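Putative uncharacterized protein PH0594 (Pyrococcus horikoshii, PDB 4HXF) acts as a self-compartmentalizing hexameric serine protease, an acylaminoacyl peptidase of the prolyl oligopeptidase family. Local coordinates at residues V380-H385 / N443-F448; L435-D440 / G469-W474. All blocks are in the same frame, centred on the assembly; numbering follows the deposited sequence.

Interaction 1: residues V380-H385 / N443-F448; sequences VIVFVH and NGIEEF
Val380 and Val382 meet Phe448 and Ile445 where strand 378-384 packs against helix 436-451 in the alpha/beta hydrolase fold. The helix belongs to the crossover that leaves strand 409-413 and returns as strand 460-465. Strand 378-384 lies between these two and parallel to both, so the helix passes over it. The contact is buried and apolar. It covers 149 Å² in all, shared almost evenly among the four side chains.

The two valines are two residues apart on the strand and point to the same side. Ile445 and Phe448 are three apart on the helix, nearly one turn, so both face the sheet. Val382 and Ile445 have the nearest CA atoms across the contact, 7.9 Å apart. These two side chains cross at about a right angle. Ile445 has an extended chain (chi2 168°), which carries its CD1 to the strand. There CD1 lies 3.8 Å from Val382 CG2, and Ile445 CG1 is 3.9 Å from the same methyl.

Val380 and Phe448 approach from opposite directions. Phe448 CG is turned roughly anti to the backbone N (chi1 153°). The ring is thereby laid out toward Val380. It meets the valine obliquely.

Tyr367 packs edge-to-face with Phe448, and Tyr409 also meets its ring. The reverse side of the strand is used by Ile381 and Phe383, which pack on helix 398-405 through Met403 and Met400. The strand is therefore layered between two helices, as in the three-layer core of this fold.

A single ring carbon receives both methyls of Val380: Phe448 CE2 is 3.7 Å from Val380 CG1 and 4.0 Å from Val380 CG2.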
loop_
_atom_site.group_PDB
_atom_site.type_symbol
_atom_site.label_atom_id
_atom_site.label_comp_id
_atom_site.label_asym_id
_atom_site.label_seq_id
_atom_site.Cartn_x
_atom_site.Cartn_y
_atom_site.Cartn_z
ATOM N N VAL A 380 10.011 7.079 -53.288
ATOM C CA VAL A 380 9.468 8.424 -53.033
ATOM C C VAL A 380 8.307 8.299 -52.070
ATOM O O VAL A 380 7.420 7.562 -52.344
ATOM C CB VAL A 380 9.007 9.095 -54.370
ATOM C CG1 VAL A 380 8.496 10.523 -54.133
ATOM C CG2 VAL A 380 10.178 9.058 -55.433
ATOM N N ILE A 381 8.268 9.143 -51.037
ATOM C CA ILE A 381 7.085 9.305 -50.212
ATOM C C ILE A 381 6.496 10.712 -50.411
ATOM O O ILE A 381 7.228 11.739 -50.148
ATOM C CB ILE A 381 7.358 9.159 -48.721
ATOM C CG1 ILE A 381 7.952 7.738 -48.470
ATOM C CG2 ILE A 381 6.040 9.239 -47.925
ATOM C CD1 ILE A 381 8.503 7.481 -47.046
ATOM N N VAL A 382 5.237 10.736 -50.833
ATOM C CA VAL A 382 4.472 11.975 -50.944
ATOM C C VAL A 382 3.774 12.219 -49.615
ATOM O O VAL A 382 2.990 11.344 -49.165
ATOM C CB VAL A 382 3.473 11.925 -52.071
ATOM C CG1 VAL A 382 2.682 13.271 -52.178
ATOM C CG2 VAL A 382 4.210 11.665 -53.414
ATOM N N PHE A 383 4.027 13.394 -48.990
ATOM C CA PHE A 383 3.312 13.755 -47.805
ATOM C C PHE A 383 2.232 14.819 -48.121
ATOM O O PHE A 383 2.510 15.732 -48.891
ATOM C CB PHE A 383 4.224 14.381 -46.748
ATOM C CG PHE A 383 5.060 13.379 -45.977
ATOM C CD1 PHE A 383 4.773 13.136 -44.625
ATOM C CD2 PHE A 383 6.139 12.743 -46.569
ATOM C CE1 PHE A 383 5.580 12.262 -43.923
ATOM C CE2 PHE A 383 6.982 11.861 -45.861
ATOM C CZ PHE A 383 6.653 11.624 -44.542
ATOM N N VAL A 384 1.062 14.677 -47.506
ATOM C CA VAL A 384 -0.007 15.631 -47.693
ATOM C C VAL A 384 -0.392 16.193 -46.366
ATOM O O VAL A 384 -0.785 15.470 -45.416
ATOM C CB VAL A 384 -1.275 14.927 -48.325
ATOM C CG1 VAL A 384 -2.438 15.969 -48.535
ATOM C CG2 VAL A 384 -0.861 14.245 -49.662
ATOM N N HIS A 385 -0.372 17.523 -46.262
ATOM C CA HIS A 385 -0.689 18.132 -44.965
ATOM C C HIS A 385 -2.208 18.127 -44.702
ATOM O O HIS A 385 -3.067 17.978 -45.646
ATOM C CB HIS A 385 -0.165 19.601 -44.808
ATOM C CG HIS A 385 -0.742 20.635 -45.760
ATOM N ND1 HIS A 385 -2.057 21.097 -45.628
ATOM C CD2 HIS A 385 -0.145 21.373 -46.749
ATOM C CE1 HIS A 385 -2.260 22.017 -46.550
ATOM N NE2 HIS A 385 -1.110 22.230 -47.257
ATOM N N ASN A 443 0.110 17.169 -60.025
ATOM C CA ASN A 443 0.936 18.025 -60.875
ATOM C C ASN A 443 2.290 18.364 -60.209
ATOM O O ASN A 443 3.298 18.478 -60.900
ATOM C CB ASN A 443 0.144 19.316 -61.234
ATOM C CG ASN A 443 -0.922 19.026 -62.312
ATOM O OD1 ASN A 443 -0.698 18.172 -63.178
ATOM N ND2 ASN A 443 -2.058 19.713 -62.285
ATOM N N GLY A 444 2.281 18.490 -58.879
ATOM C CA GLY A 444 3.502 18.692 -58.144
ATOM C C GLY A 444 4.434 17.529 -58.222
ATOM O O GLY A 444 5.635 17.660 -58.424
ATOM N N ILE A 445 3.848 16.368 -58.092
ATOM C CA ILE A 445 4.631 15.124 -58.203
ATOM C C ILE A 445 5.215 15.018 -59.586
ATOM O O ILE A 445 6.367 14.673 -59.751
ATOM C CB ILE A 445 3.740 13.881 -57.931
ATOM C CG1 ILE A 445 3.249 13.861 -56.551
ATOM C CG2 ILE A 445 4.508 12.558 -58.288
ATOM C CD1 ILE A 445 2.146 12.834 -56.322
ATOM N N GLU A 446 4.476 15.344 -60.644
ATOM C CA GLU A 446 4.912 15.255 -62.013
ATOM C C GLU A 446 6.074 16.188 -62.259
ATOM O O GLU A 446 7.090 15.757 -62.852
ATOM C CB GLU A 446 3.769 15.541 -62.971
ATOM C CG GLU A 446 4.111 15.356 -64.410
ATOM C CD GLU A 446 2.968 15.837 -65.365
ATOM O OE1 GLU A 446 3.124 15.540 -66.579
ATOM O OE2 GLU A 446 1.988 16.532 -64.919
ATOM N N GLU A 447 6.045 17.356 -61.661
ATOM C CA GLU A 447 7.145 18.279 -61.851
ATOM C C GLU A 447 8.403 17.846 -61.081
ATOM O O GLU A 447 9.515 17.889 -61.624
ATOM C CB GLU A 447 6.745 19.706 -61.485
ATOM C CG GLU A 447 7.884 20.752 -61.555
ATOM C CD GLU A 447 8.547 20.966 -62.926
ATOM O OE1 GLU A 447 9.528 21.719 -62.951
ATOM O OE2 GLU A 447 8.107 20.335 -63.945
ATOM N N PHE A 448 8.168 17.349 -59.848
ATOM C CA PHE A 448 9.243 16.813 -59.062
ATOM C C PHE A 448 9.965 15.680 -59.817
ATOM O O PHE A 448 11.214 15.612 -59.854
ATOM C CB PHE A 448 8.711 16.326 -57.698
ATOM C CG PHE A 448 9.552 15.224 -57.118
ATOM C CD1 PHE A 448 10.719 15.528 -56.465
ATOM C CD2 PHE A 448 9.148 13.912 -57.164
ATOM C CE1 PHE A 448 11.569 14.549 -55.952
ATOM C CE2 PHE A 448 9.956 12.904 -56.608
ATOM C CZ PHE A 448 11.192 13.233 -56.031
#

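Interaction 2: residues L435-D440 / G469-W474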
loop_
_atom_site.group_PDB
_atom_site.type_symbol
_atom_site.label_atom_id
_atom_site.label_comp_id
_atom_site.label_asym_id
_atom_site.label_seq_id
_atom_site.Cartn_x
_atom_site.Cartn_y
_atom_site.Cartn_z
ATOM N N LEU A 435 -10.871 17.279 -55.699
ATOM C CA LEU A 435 -10.985 17.666 -57.098
ATOM C C LEU A 435 -9.730 18.416 -57.508
ATOM O O LEU A 435 -8.704 17.786 -57.690
ATOM C CB LEU A 435 -12.316 18.444 -57.359
ATOM C CG LEU A 435 -13.608 17.709 -56.945
ATOM C CD1 LEU A 435 -14.855 18.517 -57.267
ATOM C CD2 LEU A 435 -13.625 16.298 -57.621
ATOM N N GLU A 436 -9.774 19.728 -57.616
ATOM C CA GLU A 436 -8.546 20.458 -58.060
ATOM C C GLU A 436 -7.377 20.284 -57.083
ATOM O O GLU A 436 -6.213 20.228 -57.499
ATOM C CB GLU A 436 -8.838 21.934 -58.278
ATOM C CG GLU A 436 -9.724 22.295 -59.445
ATOM C CD GLU A 436 -11.202 22.030 -59.162
ATOM O OE1 GLU A 436 -11.728 22.032 -58.012
ATOM O OE2 GLU A 436 -11.912 21.801 -60.143
ATOM N N ASP A 437 -7.614 20.219 -55.764
ATOM C CA ASP A 437 -6.508 20.053 -54.832
ATOM C C ASP A 437 -5.718 18.777 -55.049
ATOM O O ASP A 437 -4.490 18.751 -54.981
ATOM C CB ASP A 437 -6.863 20.307 -53.363
ATOM C CG ASP A 437 -7.863 19.277 -52.728
ATOM O OD1 ASP A 437 -8.511 18.512 -53.457
ATOM O OD2 ASP A 437 -8.009 19.324 -51.488
ATOM N N PHE A 438 -6.414 17.672 -55.322
ATOM C CA PHE A 438 -5.767 16.450 -55.667
ATOM C C PHE A 438 -4.995 16.536 -56.959
ATOM O O PHE A 438 -3.891 16.066 -57.050
ATOM C CB PHE A 438 -6.797 15.329 -55.758
ATOM C CG PHE A 438 -6.200 13.959 -56.135
ATOM C CD1 PHE A 438 -5.139 13.434 -55.405
ATOM C CD2 PHE A 438 -6.720 13.238 -57.163
ATOM C CE1 PHE A 438 -4.582 12.170 -55.748
ATOM C CE2 PHE A 438 -6.200 12.015 -57.514
ATOM C CZ PHE A 438 -5.144 11.492 -56.814
ATOM N N GLN A 439 -5.544 17.251 -57.923
ATOM C CA GLN A 439 -4.823 17.541 -59.158
ATOM C C GLN A 439 -3.573 18.291 -58.898
ATOM O O GLN A 439 -2.542 18.059 -59.582
ATOM C CB GLN A 439 -5.743 18.272 -60.179
ATOM C CG GLN A 439 -6.942 17.378 -60.628
ATOM C CD GLN A 439 -6.540 16.015 -61.252
ATOM O OE1 GLN A 439 -5.662 15.959 -62.111
ATOM N NE2 GLN A 439 -7.171 14.912 -60.788
ATOM N N ASP A 440 -3.609 19.259 -57.969
ATOM C CA ASP A 440 -2.396 20.040 -57.629
ATOM C C ASP A 440 -1.294 19.118 -57.106
ATOM O O ASP A 440 -0.118 19.261 -57.463
ATOM C CB ASP A 440 -2.676 21.104 -56.562
ATOM C CG ASP A 440 -3.615 22.245 -57.032
ATOM O OD1 ASP A 440 -3.758 22.480 -58.228
ATOM O OD2 ASP A 440 -4.241 22.798 -56.118
ATOM N N GLY A 469 -4.851 12.324 -44.530
ATOM C CA GLY A 469 -5.348 10.918 -44.486
ATOM C C GLY A 469 -6.507 10.720 -45.445
ATOM O O GLY A 469 -6.542 9.771 -46.275
ATOM N N TYR A 470 -7.486 11.646 -45.454
ATOM C CA TYR A 470 -8.503 11.695 -46.502
ATOM C C TYR A 470 -7.824 11.588 -47.849
ATOM O O TYR A 470 -8.251 10.912 -48.780
ATOM C CB TYR A 470 -9.267 13.072 -46.397
ATOM C CG TYR A 470 -10.078 13.353 -47.651
ATOM C CD1 TYR A 470 -11.211 12.699 -47.917
ATOM C CD2 TYR A 470 -9.674 14.308 -48.548
ATOM C CE1 TYR A 470 -11.933 12.970 -49.049
ATOM C CE2 TYR A 470 -10.362 14.636 -49.670
ATOM C CZ TYR A 470 -11.568 13.947 -49.921
ATOM O OH TYR A 470 -12.291 14.215 -51.113
ATOM N N MET A 471 -6.839 12.475 -48.086
ATOM C CA MET A 471 -6.271 12.525 -49.434
ATOM C C MET A 471 -5.425 11.313 -49.831
ATOM O O MET A 471 -5.430 10.930 -50.984
ATOM C CB MET A 471 -5.368 13.712 -49.600
ATOM C CG MET A 471 -4.911 14.020 -51.027
ATOM S SD MET A 471 -6.288 14.588 -52.047
ATOM C CE MET A 471 -6.801 16.076 -51.248
ATOM N N THR A 472 -4.831 10.645 -48.876
ATOM C CA THR A 472 -4.193 9.360 -49.080
ATOM C C THR A 472 -5.245 8.320 -49.476
ATOM O O THR A 472 -5.079 7.569 -50.428
ATOM C CB THR A 472 -3.447 8.881 -47.791
ATOM O OG1 THR A 472 -2.353 9.795 -47.534
ATOM C CG2 THR A 472 -2.840 7.486 -47.940
ATOM N N ASN A 473 -6.319 8.261 -48.685
ATOM C CA ASN A 473 -7.468 7.376 -49.038
ATOM C C ASN A 473 -7.944 7.599 -50.463
ATOM O O ASN A 473 -8.153 6.720 -51.325
ATOM C CB ASN A 473 -8.667 7.572 -48.092
ATOM C CG ASN A 473 -8.401 7.237 -46.651
ATOM O OD1 ASN A 473 -7.441 6.525 -46.301
ATOM N ND2 ASN A 473 -9.317 7.736 -45.756
ATOM N N TRP A 474 -8.150 8.892 -50.767
ATOM C CA TRP A 474 -8.685 9.323 -52.048
ATOM C C TRP A 474 -7.777 8.979 -53.161
ATOM O O TRP A 474 -8.152 8.373 -54.169
ATOM C CB TRP A 474 -8.904 10.813 -51.972
ATOM C CG TRP A 474 -9.623 11.389 -53.185
ATOM C CD1 TRP A 474 -9.082 12.284 -54.044
ATOM C CD2 TRP A 474 -11.048 11.271 -53.565
ATOM N NE1 TRP A 474 -9.970 12.653 -55.001
ATOM C CE2 TRP A 474 -11.207 12.066 -54.763
ATOM C CE3 TRP A 474 -12.136 10.535 -53.109
ATOM C CZ2 TRP A 474 -12.411 12.240 -55.352
ATOM C CZ3 TRP A 474 -13.343 10.646 -53.754
ATOM C CH2 TRP A 474 -13.514 11.462 -54.860
#
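The helix that follows the probable nucleophile elbow, 467-478, packs here on the start of helix 436-451 in the alpha/beta hydrolase domain, with Met471 and Trp474 against Phe438. The elbow residue Ser466 lines the inhibitor pocket, and the Met471 side chain touches this turn. The short helix segments cross at -81°, their axes 11.4 Å apart.

Phe438 and Trp474 form a T-shaped pair. The indole edge points at one face of the phenyl ring, with the planes at 80° and the centroid of the Trp474 five-membered ring 5.2 Å from that of Phe438. Trp474 CD1 sits 3.9 Å from Phe438 CG, over the rim of the ring.

Met471 adds a Met-aromatic contact. Its SD lies 3.7 Å from Phe438 CD1 and approaches the ring obliquely. Bends at its last two torsions curl the chain, and its CE reaches the Asp437 carboxylate, 3.5 Å from OD2.

The polar ends have partners nearby. Asp437 OD2 hydrogen-bonds to Tyr467 OH, a pocket residue, and Asp437 OD1 to Gly434 N. The Trp474 indole is tied to the same glycine, through a hydrogen bond from NE1 to Gly434 O.

Overall arrangement
Both interactions are buried in the alpha/beta hydrolase domain and share helix 436-451. Interaction 2 uses its first turn, interaction 1 a later part. Interaction 1 seats the helix on the central sheet, through aliphatic groups and one phenyl ring. Interaction 2 sets it across another helix, with sulfur, two rings and a carboxylate. Neither contact is part of an annotated site, but interaction 2 lies nearer the inhibitor, with the Met471 side chain about 10 Å from it, and it includes a carboxylate, whereas interaction 1 is wholly apolar. Their centres are 11 Å apart, and the two meet directly where Val384 CG1 packs 3.8 Å from Met471 CB. Strand 378-384 and both helices thus form one continuous core.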